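Ceramide very long chain fatty acid hydroxylase SCS7 (Saccharomyces cerevisiae, PDB 4ZR1) hydroxylates the very long chain fatty acids of sphingolipids, probably at C-2 of the acyl chain of dihydroceramides and phytoceramides. Local coordinates at residues A[146-151]-A[262-267]; A[250-254]-A[275-279]; A[117-122]-A[215-219]. All coordinates share one frame; numbering follows the deposited sequence.

Interaction 1. Residues A[146-151]-A[262-267]; sequences EYGLHR and GFGVTS. With ZN (zinc ion), chain D.
Arg151 lies across the Phe263 ring, and Glu146, five residues earlier on helix 128-154, holds the backbone of the loop that follows Phe263. The arginine can be followed outward. Its CB sits over the ring face in a CH-pi contact, 3.7 Å from the centroid of the Phe263 ring. CG comes next, 3.6 Å from Phe263 CE2, and CD stays close to CD2 and CE2 of the same ring. With CG anti to the backbone N (chi1 175°), the extended chain follows the ring, and the guanidinium plane runs nearly parallel to it. NH1 ends beside Tyr147 OH, at a separation too short to be reliable. That hydroxyl is hydrogen-bonded to Thr276.

At the other end the buried Glu146 carboxylate takes three bonds from the loop. OE1 accepts Val265 N at 2.8 Å, nearly in line with its C-O bond. Thr266 N reaches OE1 at 2.9 Å from the same face, on the syn side. OE2 takes the hydroxyl of Thr266, OG1, at 2.8 Å. With an alanine here, both amides and the hydroxyl are likely to lose this acceptor, leaving the loop at Val265 and Thr266 freer to shift.

His150 lies between these two ends. Its ND1 donates to Phe263 O at 2.6 Å, with the oxygen 15° out of the imidazole plane. The edge of Phe263 meets a face of the His150 ring, planes at 88°. Together these contacts probably help hold the ring with NE2 at the zinc, 2.3 Å away. The loop carbonyl is thus a second-shell partner of a metal ligand. His155, His174, His178 and His254 complete this zinc site, and His150 with His155 has the HX4H spacing of a histidine box, as in membrane hydroxylases and desaturases.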
loop_
_atom_site.group_PDB
_atom_site.type_symbol
_atom_site.label_atom_id
_atom_site.label_comp_id
_atom_site.label_asym_id
_atom_site.label_seq_id
_atom_site.Cartn_x
_atom_site.Cartn_y
_atom_site.Cartn_z
ATOM N N GLU A 146 -0.923 -2.034 -10.667
ATOM C CA GLU A 146 -0.761 -2.495 -9.285
ATOM C C GLU A 146 0.685 -2.887 -8.977
ATOM O O GLU A 146 1.248 -2.452 -7.979
ATOM C CB GLU A 146 -1.691 -3.679 -9.009
ATOM C CG GLU A 146 -1.420 -4.381 -7.690
ATOM C CD GLU A 146 -2.123 -5.728 -7.582
ATOM O OE1 GLU A 146 -1.459 -6.701 -7.147
ATOM O OE2 GLU A 146 -3.336 -5.809 -7.907
ATOM N N TYR A 147 1.287 -3.697 -9.843
ATOM C CA TYR A 147 2.697 -4.074 -9.700
ATOM C C TYR A 147 3.632 -2.867 -9.828
ATOM O O TYR A 147 4.584 -2.740 -9.063
ATOM C CB TYR A 147 3.085 -5.141 -10.738
ATOM C CG TYR A 147 4.535 -5.564 -10.655
ATOM C CD1 TYR A 147 4.938 -6.565 -9.780
ATOM C CD2 TYR A 147 5.507 -4.943 -11.437
ATOM C CE1 TYR A 147 6.267 -6.942 -9.691
ATOM C CE2 TYR A 147 6.828 -5.312 -11.355
ATOM C CZ TYR A 147 7.203 -6.315 -10.482
ATOM O OH TYR A 147 8.525 -6.684 -10.400
ATOM N N GLY A 148 3.359 -1.991 -10.796
ATOM C CA GLY A 148 4.238 -0.869 -11.098
ATOM C C GLY A 148 4.231 0.250 -10.071
ATOM O O GLY A 148 5.293 0.719 -9.649
ATOM N N LEU A 149 3.039 0.697 -9.683
ATOM C CA LEU A 149 2.904 1.680 -8.616
ATOM C C LEU A 149 3.571 1.189 -7.342
ATOM O O LEU A 149 4.361 1.907 -6.732
ATOM C CB LEU A 149 1.438 1.990 -8.337
ATOM C CG LEU A 149 0.768 2.764 -9.464
ATOM C CD1 LEU A 149 -0.640 3.176 -9.078
ATOM C CD2 LEU A 149 1.620 3.971 -9.807
ATOM N N HIS A 150 3.261 -0.044 -6.959
ATOM C CA HIS A 150 3.792 -0.599 -5.730
ATOM C C HIS A 150 5.309 -0.656 -5.737
ATOM O O HIS A 150 5.955 -0.223 -4.784
ATOM C CB HIS A 150 3.232 -1.991 -5.487
ATOM C CG HIS A 150 3.522 -2.511 -4.117
ATOM N ND1 HIS A 150 3.227 -3.799 -3.728
ATOM C CD2 HIS A 150 4.076 -1.906 -3.040
ATOM C CE1 HIS A 150 3.594 -3.970 -2.470
ATOM N NE2 HIS A 150 4.111 -2.837 -2.030
ATOM N N ARG A 151 5.883 -1.179 -6.813
ATOM C CA ARG A 151 7.332 -1.374 -6.867
ATOM C C ARG A 151 8.124 -0.090 -7.121
ATOM O O ARG A 151 9.181 0.127 -6.515
ATOM C CB ARG A 151 7.680 -2.401 -7.943
ATOM C CG ARG A 151 9.168 -2.575 -8.163
ATOM C CD ARG A 151 9.438 -3.698 -9.117
ATOM N NE ARG A 151 10.813 -3.690 -9.596
ATOM C CZ ARG A 151 11.278 -4.538 -10.503
ATOM N NH1 ARG A 151 10.468 -5.450 -11.032
ATOM N NH2 ARG A 151 12.542 -4.465 -10.888
ATOM N N GLY A 262 7.943 -9.212 -3.705
ATOM C CA GLY A 262 6.542 -9.457 -3.404
ATOM C C GLY A 262 5.633 -8.262 -3.641
ATOM O O GLY A 262 4.744 -7.973 -2.827
ATOM N N PHE A 263 5.840 -7.575 -4.761
ATOM C CA PHE A 263 5.082 -6.362 -5.061
ATOM C C PHE A 263 3.656 -6.640 -5.536
ATOM O O PHE A 263 2.788 -5.773 -5.424
ATOM C CB PHE A 263 5.828 -5.522 -6.097
ATOM C CG PHE A 263 7.205 -5.129 -5.660
ATOM C CD1 PHE A 263 7.383 -4.235 -4.611
ATOM C CD2 PHE A 263 8.323 -5.652 -6.284
ATOM C CE1 PHE A 263 8.656 -3.869 -4.195
ATOM C CE2 PHE A 263 9.598 -5.290 -5.873
ATOM C CZ PHE A 263 9.764 -4.397 -4.823
ATOM N N GLY A 264 3.402 -7.840 -6.053
ATOM C CA GLY A 264 2.048 -8.193 -6.438
ATOM C C GLY A 264 1.223 -8.548 -5.213
ATOM O O GLY A 264 1.707 -9.285 -4.356
ATOM N N VAL A 265 -0.003 -8.033 -5.104
ATOM C CA VAL A 265 -0.792 -8.330 -3.913
ATOM C C VAL A 265 -2.135 -8.971 -4.280
ATOM O O VAL A 265 -2.715 -9.701 -3.466
ATOM C CB VAL A 265 -0.985 -7.042 -2.982
ATOM C CG1 VAL A 265 -0.087 -5.895 -3.421
ATOM C CG2 VAL A 265 -2.424 -6.590 -2.897
ATOM N N THR A 266 -2.624 -8.760 -5.498
ATOM C CA THR A 266 -3.738 -9.608 -5.954
ATOM C C THR A 266 -3.210 -10.909 -6.533
ATOM O O THR A 266 -3.970 -11.863 -6.708
ATOM C CB THR A 266 -4.619 -8.942 -7.013
ATOM O OG1 THR A 266 -3.813 -8.559 -8.131
ATOM C CG2 THR A 266 -5.317 -7.731 -6.431
ATOM N N SER A 267 -1.911 -10.927 -6.846
ATOM C CA SER A 267 -1.196 -12.139 -7.275
ATOM C C SER A 267 0.287 -11.838 -7.419
ATOM O O SER A 267 0.675 -10.674 -7.481
ATOM C CB SER A 267 -1.717 -12.673 -8.611
ATOM O OG SER A 267 -1.145 -11.946 -9.690
HETATM ZN ZN ZN D . 4.964 -2.305 0.053
#

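Interaction 2. Residues A[250-254]-A[275-279]; sequences YHLEH and GTYLG. With ZN (zinc ion), chain C; ZN (zinc ion), chain D.
This is a buried helix-to-loop contact in the probably cytoplasmic part that follows helix 211-236. It packs the back of a histidine box against the chain that follows helix 269-273. The box on helix 242-256 reads HXXHH: His251 and His255 bind one zinc, and His254 the other. Gly275, with positive phi, is the C-prime residue of the Schellman motif that ends helix 269-273.

Tyr250 carries most of the helix side. Its CG stands anti to the backbone N (chi1 -175°), which sends the ring out toward the loop. The hydroxyl accepts Leu278 N in a bent bond of 3.2 Å from N to Tyr250 OH, with an N-H...O angle of 135°. Asp271 is a second partner of this hydroxyl. Tyr250 CE1 lies 3.4 Å from Leu278 CB. The same CE1 touches CE1 of Tyr277 at 3.5 Å. These two rings are tilted by 30° and slid apart, with centroids 5.3 Å from each other, so they barely overlap.

Leu278 points toward the helix, and its CD2 reaches the turn at Glu253 and His254. The carboxylate of Glu253 forms a salt bridge with Lys249, while its aliphatic CB packs 3.6 Å from Leu278 CD2. That methyl also comes within 3.5 Å of the backbone N of the zinc ligand His254.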
loop_
_atom_site.group_PDB
_atom_site.type_symbol
_atom_site.label_atom_id
_atom_site.label_comp_id
_atom_site.label_asym_id
_atom_site.label_seq_id
_atom_site.Cartn_x
_atom_site.Cartn_y
_atom_site.Cartn_z
ATOM N N TYR A 250 2.214 -14.657 1.435
ATOM C CA TYR A 250 3.089 -14.007 0.467
ATOM C C TYR A 250 3.179 -12.506 0.701
ATOM O O TYR A 250 4.267 -11.928 0.757
ATOM C CB TYR A 250 2.588 -14.288 -0.949
ATOM C CG TYR A 250 3.484 -13.763 -2.039
ATOM C CD1 TYR A 250 4.602 -14.474 -2.443
ATOM C CD2 TYR A 250 3.200 -12.563 -2.677
ATOM C CE1 TYR A 250 5.417 -14.008 -3.452
ATOM C CE2 TYR A 250 4.013 -12.079 -3.684
ATOM C CZ TYR A 250 5.122 -12.805 -4.068
ATOM O OH TYR A 250 5.933 -12.326 -5.075
ATOM N N HIS A 251 2.027 -11.869 0.843
ATOM C CA HIS A 251 2.010 -10.430 1.023
ATOM C C HIS A 251 2.568 -10.019 2.385
ATOM O O HIS A 251 3.290 -9.029 2.499
ATOM C CB HIS A 251 0.600 -9.881 0.865
ATOM C CG HIS A 251 0.509 -8.420 1.157
ATOM N ND1 HIS A 251 1.111 -7.469 0.365
ATOM C CD2 HIS A 251 -0.060 -7.750 2.183
ATOM C CE1 HIS A 251 0.894 -6.273 0.876
ATOM N NE2 HIS A 251 0.184 -6.415 1.978
ATOM N N LEU A 252 2.221 -10.778 3.416
ATOM C CA LEU A 252 2.710 -10.499 4.756
ATOM C C LEU A 252 4.229 -10.602 4.822
ATOM O O LEU A 252 4.867 -9.912 5.618
ATOM C CB LEU A 252 2.067 -11.451 5.763
ATOM C CG LEU A 252 0.948 -10.875 6.635
ATOM C CD1 LEU A 252 0.040 -9.959 5.862
ATOM C CD2 LEU A 252 0.140 -11.997 7.237
ATOM N N GLU A 253 4.815 -11.456 3.986
ATOM C CA GLU A 253 6.271 -11.557 3.956
ATOM C C GLU A 253 6.878 -10.323 3.296
ATOM O O GLU A 253 8.025 -9.966 3.566
ATOM C CB GLU A 253 6.725 -12.825 3.237
ATOM C CG GLU A 253 6.559 -14.086 4.055
ATOM C CD GLU A 253 7.105 -15.304 3.346
ATOM O OE1 GLU A 253 7.697 -15.148 2.252
ATOM O OE2 GLU A 253 6.938 -16.419 3.884
ATOM N N HIS A 254 6.107 -9.672 2.432
ATOM C CA HIS A 254 6.542 -8.407 1.859
ATOM C C HIS A 254 6.691 -7.360 2.966
ATOM O O HIS A 254 7.511 -6.449 2.890
ATOM C CB HIS A 254 5.552 -7.924 0.800
ATOM C CG HIS A 254 5.746 -6.494 0.412
ATOM N ND1 HIS A 254 6.652 -6.101 -0.551
ATOM C CD2 HIS A 254 5.168 -5.361 0.873
ATOM C CE1 HIS A 254 6.617 -4.786 -0.670
ATOM N NE2 HIS A 254 5.724 -4.313 0.182
ATOM N N GLY A 275 10.801 -11.025 -12.230
ATOM C CA GLY A 275 11.819 -11.532 -11.332
ATOM C C GLY A 275 11.924 -10.773 -10.026
ATOM O O GLY A 275 13.002 -10.321 -9.646
ATOM N N THR A 276 10.795 -10.618 -9.346
ATOM C CA THR A 276 10.789 -10.072 -8.000
ATOM C C THR A 276 9.989 -10.978 -7.076
ATOM O O THR A 276 9.583 -10.558 -5.996
ATOM C CB THR A 276 10.199 -8.642 -7.947
ATOM O OG1 THR A 276 8.900 -8.630 -8.556
ATOM C CG2 THR A 276 11.109 -7.647 -8.658
ATOM N N TYR A 277 9.757 -12.217 -7.510
ATOM C CA TYR A 277 9.012 -13.188 -6.710
ATOM C C TYR A 277 9.613 -13.305 -5.306
ATOM O O TYR A 277 10.813 -13.103 -5.112
ATOM C CB TYR A 277 8.988 -14.560 -7.399
ATOM C CG TYR A 277 8.140 -15.589 -6.672
ATOM C CD1 TYR A 277 6.753 -15.479 -6.647
ATOM C CD2 TYR A 277 8.721 -16.675 -6.024
ATOM C CE1 TYR A 277 5.970 -16.408 -5.988
ATOM C CE2 TYR A 277 7.942 -17.614 -5.359
ATOM C CZ TYR A 277 6.568 -17.472 -5.349
ATOM O OH TYR A 277 5.781 -18.390 -4.696
ATOM N N LEU A 278 8.768 -13.611 -4.328
ATOM C CA LEU A 278 9.215 -13.741 -2.948
ATOM C C LEU A 278 9.218 -15.214 -2.536
ATOM O O LEU A 278 8.299 -15.687 -1.867
ATOM C CB LEU A 278 8.319 -12.909 -2.024
ATOM C CG LEU A 278 8.796 -12.643 -0.595
ATOM C CD1 LEU A 278 10.220 -12.131 -0.596
ATOM C CD2 LEU A 278 7.871 -11.644 0.083
ATOM N N GLY A 279 10.257 -15.936 -2.949
ATOM C CA GLY A 279 10.354 -17.366 -2.699
ATOM C C GLY A 279 10.708 -17.699 -1.263
ATOM O O GLY A 279 10.905 -16.796 -0.452
HETATM ZN ZN ZN C . 0.046 -4.520 3.120
HETATM ZN ZN ZN D . 4.964 -2.305 0.053
#

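Interaction 3. Residues A[117-122]-A[215-219]; sequences YHMGVA and YAGFA
Tyr215 packs as a knob among Tyr117, His118, Val121 and Ala122. Its CB rests 3.2 Å from the carbonyl O of His118, and one ring face is covered by Val121 CG1, which lies 3.8 Å from the Tyr215 ring centroid. The dense part continues through small residues. Ala122 CB meets Ala216 CB at 3.7 Å, and Ala219 CB lies 3.8 Å from Met119 CB. The small alanines are consistent with the axes of the two segments approaching to 7.6 Å.

Tyr215 thus makes a knob-into-hole contact between two roughly antiparallel transmembrane helices, helix 106-125 (TM1) and helix 211-236 (TM4). The axes of the two segments cross at -151°. His118 points into the interface, with its CG anti to the carbonyl carbon (chi1 -75°). The edge of Phe218 faces one side of its ring, CD2 lying near the centre, and Tyr117 CD2 covers the opposite side. ND1 of His118 bonds back to Val114 O on its own helix. Phe218 continues to a bound tridecane.

The Tyr117 side is looser. Tyr117 is exposed, and its CE2 only comes within 4.3 Å of Tyr215 CE1, at the edge of that ring.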
loop_
_atom_site.group_PDB
_atom_site.type_symbol
_atom_site.label_atom_id
_atom_site.label_comp_id
_atom_site.label_asym_id
_atom_site.label_seq_id
_atom_site.Cartn_x
_atom_site.Cartn_y
_atom_site.Cartn_z
ATOM N N TYR A 117 -21.463 2.722 -13.763
ATOM C CA TYR A 117 -21.921 3.762 -14.679
ATOM C C TYR A 117 -21.152 3.717 -15.994
ATOM O O TYR A 117 -21.756 3.728 -17.066
ATOM C CB TYR A 117 -21.788 5.150 -14.068
ATOM C CG TYR A 117 -21.984 6.264 -15.085
ATOM C CD1 TYR A 117 -23.253 6.747 -15.382
ATOM C CD2 TYR A 117 -20.898 6.816 -15.760
ATOM C CE1 TYR A 117 -23.432 7.748 -16.321
ATOM C CE2 TYR A 117 -21.068 7.812 -16.695
ATOM C CZ TYR A 117 -22.334 8.279 -16.975
ATOM O OH TYR A 117 -22.492 9.283 -17.913
ATOM N N HIS A 118 -19.824 3.689 -15.916
ATOM C CA HIS A 118 -19.005 3.667 -17.126
ATOM C C HIS A 118 -19.225 2.396 -17.944
ATOM O O HIS A 118 -19.219 2.434 -19.171
ATOM C CB HIS A 118 -17.527 3.813 -16.784
ATOM C CG HIS A 118 -17.129 5.205 -16.402
ATOM N ND1 HIS A 118 -17.371 5.731 -15.153
ATOM C CD2 HIS A 118 -16.496 6.176 -17.104
ATOM C CE1 HIS A 118 -16.909 6.968 -15.102
ATOM N NE2 HIS A 118 -16.368 7.261 -16.271
ATOM N N MET A 119 -19.427 1.270 -17.270
ATOM C CA MET A 119 -19.654 0.028 -17.989
ATOM C C MET A 119 -21.048 0.011 -18.598
ATOM O O MET A 119 -21.232 -0.447 -19.725
ATOM C CB MET A 119 -19.460 -1.189 -17.077
ATOM C CG MET A 119 -19.493 -2.526 -17.824
ATOM S SD MET A 119 -18.410 -2.576 -19.285
ATOM C CE MET A 119 -18.483 -4.305 -19.710
ATOM N N GLY A 120 -22.030 0.503 -17.850
ATOM C CA GLY A 120 -23.395 0.572 -18.340
ATOM C C GLY A 120 -23.527 1.422 -19.597
ATOM O O GLY A 120 -24.282 1.069 -20.499
ATOM N N VAL A 121 -22.793 2.534 -19.649
ATOM C CA VAL A 121 -22.751 3.405 -20.818
ATOM C C VAL A 121 -22.217 2.653 -22.029
ATOM O O VAL A 121 -22.796 2.702 -23.115
ATOM C CB VAL A 121 -21.858 4.647 -20.586
ATOM C CG1 VAL A 121 -21.621 5.388 -21.899
ATOM C CG2 VAL A 121 -22.462 5.570 -19.536
ATOM N N ALA A 122 -21.100 1.965 -21.833
ATOM C CA ALA A 122 -20.489 1.183 -22.894
ATOM C C ALA A 122 -21.439 0.104 -23.440
ATOM O O ALA A 122 -21.478 -0.142 -24.646
ATOM C CB ALA A 122 -19.199 0.554 -22.394
ATOM N N TYR A 215 -14.928 3.887 -21.835
ATOM C CA TYR A 215 -15.904 3.603 -20.795
ATOM C C TYR A 215 -15.744 2.190 -20.265
ATOM O O TYR A 215 -15.634 1.986 -19.054
ATOM C CB TYR A 215 -17.325 3.815 -21.310
ATOM C CG TYR A 215 -17.734 5.263 -21.293
ATOM C CD1 TYR A 215 -18.240 5.848 -20.138
ATOM C CD2 TYR A 215 -17.594 6.054 -22.424
ATOM C CE1 TYR A 215 -18.598 7.170 -20.112
ATOM C CE2 TYR A 215 -17.955 7.382 -22.407
ATOM C CZ TYR A 215 -18.455 7.931 -21.249
ATOM O OH TYR A 215 -18.814 9.255 -21.240
ATOM N N ALA A 216 -15.711 1.223 -21.175
ATOM C CA ALA A 216 -15.587 -0.186 -20.803
ATOM C C ALA A 216 -14.210 -0.491 -20.224
ATOM O O ALA A 216 -14.090 -1.217 -19.237
ATOM C CB ALA A 216 -15.857 -1.075 -22.006
ATOM N N GLY A 217 -13.173 0.061 -20.848
ATOM C CA GLY A 217 -11.806 -0.155 -20.402
ATOM C C GLY A 217 -11.535 0.463 -19.040
ATOM O O GLY A 217 -10.956 -0.180 -18.164
ATOM N N PHE A 218 -11.944 1.717 -18.857
ATOM C CA PHE A 218 -11.770 2.382 -17.577
ATOM C C PHE A 218 -12.585 1.697 -16.484
ATOM O O PHE A 218 -12.123 1.581 -15.347
ATOM C CB PHE A 218 -12.165 3.861 -17.655
ATOM C CG PHE A 218 -12.062 4.573 -16.343
ATOM C CD1 PHE A 218 -10.815 4.899 -15.814
ATOM C CD2 PHE A 218 -13.202 4.903 -15.623
ATOM C CE1 PHE A 218 -10.705 5.554 -14.588
ATOM C CE2 PHE A 218 -13.099 5.565 -14.395
ATOM C CZ PHE A 218 -11.847 5.881 -13.879
ATOM N N ALA A 219 -13.794 1.248 -16.819
ATOM C CA ALA A 219 -14.628 0.598 -15.819
ATOM C C ALA A 219 -13.884 -0.609 -15.255
ATOM O O ALA A 219 -13.891 -0.843 -14.047
ATOM C CB ALA A 219 -15.972 0.186 -16.410
#

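Interactions 1 and 2 are neighbours, with centres about 10 Å apart. They share a zinc ion, bound by His150 in one and His254 in the other, and Thr276 bonds to both Tyr147 and Gly262. Interaction 3 is remote, about 24 Å from interaction 1 and about 33 Å from interaction 2 between centres. It joins helices 106-125 and 211-236 in the transmembrane part. Along the chain the segments run 117-122, 146-151, 215-219, 250-254, 262-267 and 275-279. Interactions 1 and 3 therefore cross, and so do 1 and 2. Helix 128-154 and the region after helix 211-236 thus meet at the dimetal centre, while interaction 3 packs the membrane helices away from it.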